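Local coordinates for hypothetical protein yxiM (Bacillus subtilis, PDB 2O14) that is probably an esterase of the GDSL lipolytic family, pairing a galactose-binding-like domain with an SGNH-hydrolase domain, at residues R100-F109 and D129-K140. Sequence-based numbering, arbitrary orientation.
Sequences RASVAAEGVF and DGQLNLLVTEGK. With SO4 (sulfate ion), chain C.
Strands 100-105 and 131-138 run antiparallel, with Ser-102 facing Thr-137 and Ala-104 facing Leu-135 as hydrogen-bonded pairs; Ala-104 N reaches Leu-135 O at 2.9 Å, almost straight (178°). Val-103 CG1 lies 4.0 Å from Leu-134 CG, on the face that Leu-147 and Leu-150 of strand 146-156 cover, so this pairing helps to close the core between the sheets of the galactose-binding-like domain. On the other face Leu-135 CD2 packs on the Ala-104 methyl, and Thr-137 CG2 touches Phe-109 CE1 at 3.7 Å. In the type I' turn leading into strand 108-115, Glu-106 curls back, bent at chi2 (-50°), and OE1 takes the Asn-133 N-H nearly along its C-O axis at 2.9 Å, prolonging the pairing by a side chain. At the other end Lys-140 N donates to Arg-100 O, and Lys-140 CB sits 3.6 Å over one guanidinium face, toward its rim. Edge-on, Arg-100 NE and NH2 hold sulfate O1 and O4, each at 3.0 Å, while Lys-140 NZ binds O2. Replacing Arg-100 with an alanine would probably cost the sulfate two hydrogen bonds and uncover Lys-140 CB. Apolar on the Val-103 face, the contact ends in a positive pair sharing a sulfate, probably from the crystallisation liquor.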
# COMPACT_ATOMS: atom_id res chain seq x y z
N ARG A 100 5.83 -6.25 11.51
CA ARG A 100 5.15 -5.94 10.25
C ARG A 100 3.65 -6.04 10.48
O ARG A 100 3.14 -7.09 10.87
CB ARG A 100 5.58 -6.90 9.13
CG ARG A 100 4.87 -6.62 7.81
CD ARG A 100 5.64 -7.16 6.62
NE ARG A 100 5.78 -8.61 6.65
CZ ARG A 100 4.78 -9.47 6.49
NH1 ARG A 100 3.54 -9.02 6.28
NH2 ARG A 100 5.01 -10.77 6.53
N ALA A 101 2.95 -4.93 10.25
CA ALA A 101 1.51 -4.89 10.46
C ALA A 101 0.82 -3.96 9.47
O ALA A 101 1.45 -3.10 8.85
CB ALA A 101 1.22 -4.42 11.88
N SER A 102 -0.49 -4.17 9.31
CA SER A 102 -1.30 -3.34 8.41
C SER A 102 -2.37 -2.65 9.23
O SER A 102 -2.65 -3.03 10.37
CB SER A 102 -1.96 -4.21 7.33
OG SER A 102 -1.00 -4.71 6.41
N VAL A 103 -2.97 -1.61 8.66
CA VAL A 103 -4.02 -0.88 9.34
C VAL A 103 -5.32 -1.13 8.59
O VAL A 103 -5.33 -1.14 7.36
CB VAL A 103 -3.74 0.64 9.37
CG1 VAL A 103 -4.95 1.39 9.88
CG2 VAL A 103 -2.56 0.93 10.27
N ALA A 104 -6.40 -1.36 9.34
CA ALA A 104 -7.71 -1.60 8.75
C ALA A 104 -8.71 -0.59 9.32
O ALA A 104 -8.61 -0.20 10.48
CB ALA A 104 -8.17 -3.02 9.06
N ALA A 105 -9.67 -0.18 8.51
CA ALA A 105 -10.68 0.76 8.96
C ALA A 105 -11.89 0.60 8.06
O ALA A 105 -11.74 0.43 6.85
CB ALA A 105 -10.15 2.18 8.88
N GLU A 106 -13.07 0.63 8.65
CA GLU A 106 -14.31 0.46 7.90
C GLU A 106 -14.38 -0.89 7.20
O GLU A 106 -14.92 -1.00 6.10
CB GLU A 106 -14.46 1.59 6.88
CG GLU A 106 -14.43 2.98 7.51
CD GLU A 106 -15.38 3.12 8.69
OE1 GLU A 106 -14.91 3.09 9.85
OE2 GLU A 106 -16.61 3.24 8.46
N GLY A 107 -13.81 -1.91 7.83
CA GLY A 107 -13.84 -3.26 7.28
C GLY A 107 -12.86 -3.65 6.19
O GLY A 107 -12.95 -4.76 5.66
N VAL A 108 -11.91 -2.78 5.86
CA VAL A 108 -10.93 -3.09 4.82
C VAL A 108 -9.54 -2.54 5.11
O VAL A 108 -9.38 -1.66 5.96
CB VAL A 108 -11.37 -2.53 3.44
CG1 VAL A 108 -12.71 -3.13 3.03
CG2 VAL A 108 -11.46 -1.01 3.49
N PHE A 109 -8.54 -3.06 4.41
CA PHE A 109 -7.17 -2.58 4.60
C PHE A 109 -7.06 -1.12 4.17
O PHE A 109 -7.71 -0.70 3.20
CB PHE A 109 -6.20 -3.41 3.75
CG PHE A 109 -5.90 -4.76 4.32
CD1 PHE A 109 -5.37 -4.89 5.59
CD2 PHE A 109 -6.10 -5.91 3.56
CE1 PHE A 109 -5.03 -6.15 6.11
CE2 PHE A 109 -5.76 -7.17 4.06
CZ PHE A 109 -5.22 -7.29 5.34
N ASP A 129 -20.98 7.05 8.09
CA ASP A 129 -21.96 6.60 9.08
C ASP A 129 -21.74 7.30 10.42
O ASP A 129 -22.28 6.88 11.45
CB ASP A 129 -21.92 5.07 9.25
CG ASP A 129 -20.55 4.57 9.67
OD1 ASP A 129 -19.84 5.30 10.38
OD2 ASP A 129 -20.20 3.42 9.31
N GLY A 130 -20.95 8.37 10.39
CA GLY A 130 -20.68 9.15 11.59
C GLY A 130 -19.73 8.54 12.62
O GLY A 130 -19.68 9.02 13.75
N GLN A 131 -18.98 7.51 12.23
CA GLN A 131 -18.05 6.88 13.16
C GLN A 131 -16.93 6.13 12.44
O GLN A 131 -17.16 5.45 11.44
CB GLN A 131 -18.81 5.90 14.07
CG GLN A 131 -17.98 5.30 15.18
CD GLN A 131 -18.77 4.30 16.02
OE1 GLN A 131 -19.04 3.19 15.58
NE2 GLN A 131 -19.15 4.71 17.22
N LEU A 132 -15.71 6.27 12.96
CA LEU A 132 -14.54 5.61 12.39
C LEU A 132 -14.17 4.41 13.26
O LEU A 132 -14.08 4.53 14.48
CB LEU A 132 -13.36 6.59 12.34
CG LEU A 132 -12.00 6.02 11.91
CD1 LEU A 132 -12.04 5.59 10.45
CD2 LEU A 132 -10.92 7.07 12.12
N ASN A 133 -13.97 3.25 12.64
CA ASN A 133 -13.61 2.04 13.37
C ASN A 133 -12.32 1.50 12.78
O ASN A 133 -12.29 1.00 11.64
CB ASN A 133 -14.74 1.00 13.27
CG ASN A 133 -16.11 1.63 13.48
OD1 ASN A 133 -16.69 2.19 12.55
ND2 ASN A 133 -16.62 1.57 14.70
N LEU A 134 -11.25 1.59 13.56
CA LEU A 134 -9.92 1.19 13.12
C LEU A 134 -9.22 0.18 14.03
O LEU A 134 -9.51 0.08 15.22
CB LEU A 134 -9.08 2.47 12.99
CG LEU A 134 -7.58 2.45 12.65
CD1 LEU A 134 -7.16 3.85 12.21
CD2 LEU A 134 -6.77 2.01 13.87
N LEU A 135 -8.31 -0.59 13.44
CA LEU A 135 -7.52 -1.55 14.20
C LEU A 135 -6.22 -1.79 13.45
O LEU A 135 -6.10 -1.45 12.27
CB LEU A 135 -8.25 -2.90 14.37
CG LEU A 135 -8.36 -3.88 13.19
CD1 LEU A 135 -8.45 -5.30 13.73
CD2 LEU A 135 -9.58 -3.55 12.33
N VAL A 136 -5.23 -2.33 14.15
CA VAL A 136 -3.95 -2.66 13.54
C VAL A 136 -4.13 -4.15 13.38
O VAL A 136 -4.62 -4.82 14.29
CB VAL A 136 -2.78 -2.34 14.49
CG1 VAL A 136 -1.45 -2.72 13.84
CG2 VAL A 136 -2.79 -0.86 14.82
N THR A 137 -3.76 -4.69 12.22
CA THR A 137 -3.99 -6.10 11.99
C THR A 137 -2.90 -6.86 11.25
O THR A 137 -1.87 -6.31 10.84
CB THR A 137 -5.31 -6.28 11.20
OG1 THR A 137 -5.66 -7.67 11.13
CG2 THR A 137 -5.16 -5.71 9.80
N GLU A 138 -3.18 -8.14 11.07
CA GLU A 138 -2.26 -9.05 10.43
C GLU A 138 -1.51 -8.55 9.21
O GLU A 138 -2.08 -8.20 8.18
CB GLU A 138 -2.95 -10.36 10.08
CG GLU A 138 -2.02 -11.56 10.21
CD GLU A 138 -2.74 -12.88 10.04
OE1 GLU A 138 -3.15 -13.18 8.90
OE2 GLU A 138 -2.90 -13.60 11.05
N GLY A 139 -0.21 -8.51 9.42
CA GLY A 139 0.75 -8.17 8.41
C GLY A 139 1.46 -9.50 8.58
O GLY A 139 1.14 -10.46 7.88
N LYS A 140 2.36 -9.58 9.55
CA LYS A 140 3.06 -10.83 9.80
C LYS A 140 2.39 -11.56 10.96
O LYS A 140 2.39 -11.08 12.10
CB LYS A 140 4.53 -10.57 10.14
CG LYS A 140 5.35 -11.84 10.30
CD LYS A 140 6.81 -11.52 10.55
CE LYS A 140 7.64 -12.78 10.73
NZ LYS A 140 7.61 -13.64 9.51
S SO4 C . 8.86 -10.93 6.82
O1 SO4 C . 8.27 -9.89 7.69
O2 SO4 C . 9.21 -12.11 7.63
O3 SO4 C . 10.07 -10.39 6.17
O4 SO4 C . 7.89 -11.33 5.79
O HOH W 1 2.54 -12.43 5.54
O HOH W 2 -0.69 -7.13 5.46
O HOH W 3 -17.71 5.87 7.68
O HOH W 4 -12.55 -1.72 10.59